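Local atomic coordinates of acetylcholine-binding protein (Bulinus truncatus, PDB entry 2BJ0), a protein that probably binds acetylcholine, as a soluble pentameric homologue of the ligand-binding domain of nicotinic acetylcholine receptors. Residues L64-V77 / D100-Y112. Numbering follows the deposited sequence.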
loop_
_atom_site.group_PDB
_atom_site.type_symbol
_atom_site.label_atom_id
_atom_site.label_comp_id
_atom_site.label_asym_id
_atom_site.label_seq_id
_atom_site.Cartn_x
_atom_site.Cartn_y
_atom_site.Cartn_z
ATOM N N LEU A 64 32.286 2.393 9.684
ATOM C CA LEU A 64 31.043 2.751 10.325
ATOM C C LEU A 64 31.144 2.398 11.796
ATOM O O LEU A 64 30.559 3.068 12.638
ATOM C CB LEU A 64 29.884 2.000 9.658
ATOM C CG LEU A 64 28.441 2.498 9.757
ATOM C CD1 LEU A 64 28.223 3.938 9.225
ATOM C CD2 LEU A 64 27.551 1.510 9.007
ATOM N N LEU A 65 31.922 1.364 12.092
ATOM C CA LEU A 65 31.971 0.776 13.429
ATOM C C LEU A 65 33.314 0.858 14.146
ATOM O O LEU A 65 33.339 0.883 15.373
ATOM C CB LEU A 65 31.552 -0.696 13.372
ATOM C CG LEU A 65 30.070 -0.980 13.135
ATOM C CD1 LEU A 65 29.840 -2.469 13.238
ATOM C CD2 LEU A 65 29.171 -0.210 14.122
ATOM N N SER A 66 34.407 0.873 13.385
ATOM C CA SER A 66 35.789 0.765 13.894
ATOM C C SER A 66 36.100 1.384 15.287
ATOM O O SER A 66 36.962 0.872 16.016
ATOM C CB SER A 66 36.787 1.264 12.836
ATOM O OG SER A 66 36.424 2.561 12.383
ATOM N N SER A 67 35.395 2.461 15.646
ATOM C CA SER A 67 35.557 3.089 16.960
ATOM C C SER A 67 34.261 3.137 17.787
ATOM O O SER A 67 33.982 4.114 18.487
ATOM C CB SER A 67 36.149 4.493 16.801
ATOM O OG SER A 67 35.350 5.266 15.924
ATOM N N SER A 68 33.471 2.074 17.712
ATOM C CA SER A 68 32.282 1.966 18.540
ATOM C C SER A 68 32.287 0.604 19.228
ATOM O O SER A 68 32.982 -0.337 18.785
ATOM C CB SER A 68 31.005 2.174 17.714
ATOM O OG SER A 68 30.644 0.995 17.023
ATOM N N SER A 69 31.523 0.509 20.314
ATOM C CA SER A 69 31.443 -0.714 21.099
ATOM C C SER A 69 30.827 -1.842 20.278
ATOM O O SER A 69 31.350 -2.972 20.279
ATOM C CB SER A 69 30.650 -0.467 22.381
ATOM O OG SER A 69 29.899 0.741 22.305
ATOM N N LEU A 70 29.748 -1.501 19.556
ATOM C CA LEU A 70 29.002 -2.412 18.667
ATOM C C LEU A 70 29.908 -3.251 17.752
ATOM O O LEU A 70 30.762 -2.695 17.066
ATOM C CB LEU A 70 28.016 -1.604 17.801
ATOM C CG LEU A 70 26.924 -0.713 18.407
ATOM C CD1 LEU A 70 26.143 -0.027 17.321
ATOM C CD2 LEU A 70 25.974 -1.496 19.272
ATOM N N ASP A 71 29.704 -4.570 17.741
ATOM C CA ASP A 71 30.433 -5.480 16.833
ATOM C C ASP A 71 29.777 -5.534 15.456
ATOM O O ASP A 71 30.405 -5.918 14.461
ATOM C CB ASP A 71 30.515 -6.905 17.411
ATOM C CG ASP A 71 30.872 -6.914 18.897
ATOM O OD1 ASP A 71 31.845 -6.201 19.281
ATOM O OD2 ASP A 71 30.224 -7.583 19.754
ATOM N N GLN A 72 28.497 -5.185 15.428
ATOM C CA GLN A 72 27.744 -5.042 14.198
ATOM C C GLN A 72 26.566 -4.098 14.435
ATOM O O GLN A 72 26.256 -3.764 15.581
ATOM C CB GLN A 72 27.255 -6.390 13.706
ATOM C CG GLN A 72 26.526 -7.189 14.748
ATOM C CD GLN A 72 26.254 -8.580 14.267
ATOM O OE1 GLN A 72 27.125 -9.211 13.635
ATOM N NE2 GLN A 72 25.050 -9.077 14.542
ATOM N N VAL A 73 25.963 -3.636 13.342
ATOM C CA VAL A 73 24.860 -2.697 13.430
ATOM C C VAL A 73 23.812 -3.094 12.404
ATOM O O VAL A 73 24.132 -3.447 11.255
ATOM C CB VAL A 73 25.325 -1.186 13.309
ATOM C CG1 VAL A 73 25.806 -0.853 11.954
ATOM C CG2 VAL A 73 24.196 -0.207 13.725
ATOM N N SER A 74 22.571 -3.067 12.857
ATOM C CA SER A 74 21.413 -3.252 12.018
ATOM C C SER A 74 20.882 -1.873 11.567
ATOM O O SER A 74 20.724 -0.956 12.385
ATOM C CB SER A 74 20.356 -4.015 12.822
ATOM O OG SER A 74 19.074 -4.007 12.203
ATOM N N LEU A 75 20.631 -1.733 10.271
ATOM C CA LEU A 75 20.144 -0.496 9.683
ATOM C C LEU A 75 18.980 -0.774 8.749
ATOM O O LEU A 75 18.884 -1.868 8.170
ATOM C CB LEU A 75 21.259 0.215 8.927
ATOM C CG LEU A 75 22.520 0.560 9.739
ATOM C CD1 LEU A 75 23.750 0.618 8.815
ATOM C CD2 LEU A 75 22.289 1.862 10.490
ATOM N N PRO A 76 18.099 0.212 8.585
ATOM C CA PRO A 76 17.031 0.092 7.630
ATOM C C PRO A 76 17.652 -0.048 6.257
ATOM O O PRO A 76 18.652 0.602 5.946
ATOM C CB PRO A 76 16.286 1.458 7.724
ATOM C CG PRO A 76 16.663 2.007 9.069
ATOM C CD PRO A 76 18.093 1.526 9.259
ATOM N N VAL A 77 17.051 -0.921 5.479
ATOM C CA VAL A 77 17.351 -1.160 4.103
ATOM C C VAL A 77 17.419 0.090 3.254
ATOM O O VAL A 77 18.216 0.150 2.324
ATOM C CB VAL A 77 16.320 -2.179 3.563
ATOM C CG1 VAL A 77 15.897 -1.908 2.164
ATOM C CG2 VAL A 77 16.860 -3.587 3.720
ATOM N N ASP A 100 12.436 -4.940 7.538
ATOM C CA ASP A 100 13.321 -4.694 6.392
ATOM C C ASP A 100 14.600 -3.973 6.803
ATOM O O ASP A 100 14.720 -2.754 6.656
ATOM C CB ASP A 100 12.575 -3.915 5.309
ATOM C CG ASP A 100 12.987 -4.316 3.912
ATOM O OD1 ASP A 100 13.732 -5.318 3.757
ATOM O OD2 ASP A 100 12.607 -3.683 2.904
ATOM N N ARG A 101 15.561 -4.749 7.308
ATOM C CA ARG A 101 16.781 -4.223 7.850
ATOM C C ARG A 101 17.955 -5.107 7.442
ATOM O O ARG A 101 17.777 -6.291 7.243
ATOM C CB ARG A 101 16.719 -4.236 9.354
ATOM C CG ARG A 101 15.799 -3.232 9.970
ATOM C CD ARG A 101 16.090 -3.048 11.433
ATOM N NE ARG A 101 15.826 -1.671 11.815
ATOM C CZ ARG A 101 16.705 -0.814 12.297
ATOM N NH1 ARG A 101 17.959 -1.137 12.506
ATOM N NH2 ARG A 101 16.298 0.397 12.601
ATOM N N VAL A 102 19.135 -4.511 7.317
ATOM C CA VAL A 102 20.385 -5.269 7.072
ATOM C C VAL A 102 21.246 -5.168 8.324
ATOM O O VAL A 102 20.981 -4.311 9.212
ATOM C CB VAL A 102 21.172 -4.739 5.839
ATOM C CG1 VAL A 102 20.304 -4.771 4.571
ATOM C CG2 VAL A 102 21.693 -3.335 6.073
ATOM N N VAL A 103 22.260 -6.027 8.411
ATOM C CA VAL A 103 23.240 -5.991 9.488
ATOM C C VAL A 103 24.625 -5.904 8.898
ATOM O O VAL A 103 25.014 -6.741 8.082
ATOM C CB VAL A 103 23.179 -7.231 10.379
ATOM C CG1 VAL A 103 24.321 -7.191 11.410
ATOM C CG2 VAL A 103 21.795 -7.361 11.060
ATOM N N VAL A 104 25.341 -4.864 9.316
ATOM C CA VAL A 104 26.666 -4.528 8.833
ATOM C C VAL A 104 27.666 -4.931 9.919
ATOM O O VAL A 104 27.493 -4.575 11.082
ATOM C CB VAL A 104 26.785 -3.005 8.579
ATOM C CG1 VAL A 104 28.101 -2.663 7.980
ATOM C CG2 VAL A 104 25.661 -2.520 7.693
ATOM N N SER A 105 28.681 -5.695 9.517
ATOM C CA SER A 105 29.748 -6.165 10.401
ATOM C C SER A 105 30.913 -5.206 10.400
ATOM O O SER A 105 31.009 -4.364 9.511
ATOM C CB SER A 105 30.242 -7.523 9.926
ATOM O OG SER A 105 29.197 -8.472 10.026
ATOM N N LYS A 106 31.833 -5.379 11.360
ATOM C CA LYS A 106 33.025 -4.512 11.499
ATOM C C LYS A 106 33.915 -4.476 10.271
ATOM O O LYS A 106 34.596 -3.491 10.037
ATOM C CB LYS A 106 33.886 -4.906 12.715
ATOM C CG LYS A 106 33.308 -4.454 14.067
ATOM C CD LYS A 106 34.323 -3.703 14.962
ATOM C CE LYS A 106 33.598 -3.196 16.235
ATOM N NZ LYS A 106 34.051 -1.854 16.739
ATOM N N ASP A 107 33.928 -5.539 9.482
ATOM C CA ASP A 107 34.732 -5.508 8.273
ATOM C C ASP A 107 33.960 -5.009 7.018
ATOM O O ASP A 107 34.483 -5.019 5.906
ATOM C CB ASP A 107 35.372 -6.877 8.045
ATOM C CG ASP A 107 34.365 -7.930 7.614
ATOM O OD1 ASP A 107 33.137 -7.730 7.794
ATOM O OD2 ASP A 107 34.715 -8.997 7.067
ATOM N N GLY A 108 32.713 -4.571 7.199
ATOM C CA GLY A 108 31.971 -3.992 6.082
ATOM C C GLY A 108 31.211 -5.037 5.292
ATOM O O GLY A 108 30.655 -4.733 4.232
ATOM N N SER A 109 31.158 -6.270 5.791
ATOM C CA SER A 109 30.288 -7.238 5.153
ATOM C C SER A 109 28.849 -7.015 5.628
ATOM O O SER A 109 28.633 -6.525 6.729
ATOM C CB SER A 109 30.778 -8.682 5.316
ATOM O OG SER A 109 30.840 -9.025 6.671
ATOM N N VAL A 110 27.882 -7.331 4.769
ATOM C CA VAL A 110 26.471 -7.008 5.033
ATOM C C VAL A 110 25.649 -8.254 4.862
ATOM O O VAL A 110 25.882 -9.011 3.934
ATOM C CB VAL A 110 25.917 -5.927 4.057
ATOM C CG1 VAL A 110 24.483 -5.588 4.416
ATOM C CG2 VAL A 110 26.785 -4.636 4.092
ATOM N N ILE A 111 24.694 -8.470 5.755
ATOM C CA ILE A 111 23.776 -9.578 5.626
ATOM C C ILE A 111 22.357 -9.017 5.582
ATOM O O ILE A 111 22.021 -8.084 6.349
ATOM C CB ILE A 111 23.928 -10.602 6.803
ATOM C CG1 ILE A 111 25.385 -11.104 6.881
ATOM C CG2 ILE A 111 22.984 -11.780 6.559
ATOM C CD1 ILE A 111 25.787 -11.984 8.161
ATOM N N TYR A 112 21.556 -9.571 4.668
ATOM C CA TYR A 112 20.166 -9.240 4.498
ATOM C C TYR A 112 19.366 -10.548 4.309
ATOM O O TYR A 112 19.685 -11.367 3.438
ATOM C CB TYR A 112 20.031 -8.297 3.302
ATOM C CG TYR A 112 18.621 -7.847 2.967
ATOM C CD1 TYR A 112 17.736 -7.407 3.965
ATOM C CD2 TYR A 112 18.192 -7.838 1.651
ATOM C CE1 TYR A 112 16.420 -6.990 3.642
ATOM C CE2 TYR A 112 16.902 -7.438 1.303
ATOM C CZ TYR A 112 16.024 -6.996 2.297
ATOM O OH TYR A 112 14.756 -6.592 1.905
#
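P76 covers one face of the R101 guanidinium, its CD 3.8 Å above the plane and offset toward the rim, while S74 CB lies at the edge, in plane. NH1 of R101 gives S74 OG a nearly linear bond (3.1 Å, 170°), and S74 OG lies almost in the guanidinium plane. A bend at chi3 (147°) lays the group alongside the P76 ring. S74 OG also bonds T143, and R101 NH2 bonds the backbone O of D15, both partners belonging to the second subunit. With an alanine in place of R101, S74 OG and the D15 carbonyl of the second subunit would each probably lose a donor, and the P76 ring its cover.

D100 OD1 lies in the plane of the Y112 ring, at its edge, where it accepts a very short hydrogen bond from Y112 OH; V77 CG2 approaches the ring obliquely, 3.4 Å from Y112 CE1. From this end, strands 72-76 and 101-105 run antiparallel at 152°, forming an edge of a β-sheet of the ligand-binding domain whose S74/R101 end meets a second subunit of the pentamer. Reciprocal backbone bonds join V73 with V104 and L75 with V102, the straightest running from V104 N to V73 O at 2.7 Å. On one face, L75 CD1 packs against V104 CG2 at 3.8 Å. On the other, the extended Q72 side chain crosses V103, its CD 3.7 Å from V103 CG1.

Beyond the strands, K106 bends at chi2 and chi4 to bring NZ onto two loop carbonyls: S68 O at 2.8 Å, and L65 O, met from above the carbonyl plane. L65 O additionally accepts from S68 N and S68 OG, a threefold grip that fixes the turn. With D71 OD1 5.5 Å from NZ, the ammonium charge is probably stabilised chiefly by carbonyl dipoles, tying this loop to the hairpin of the S105-G108 type I turn.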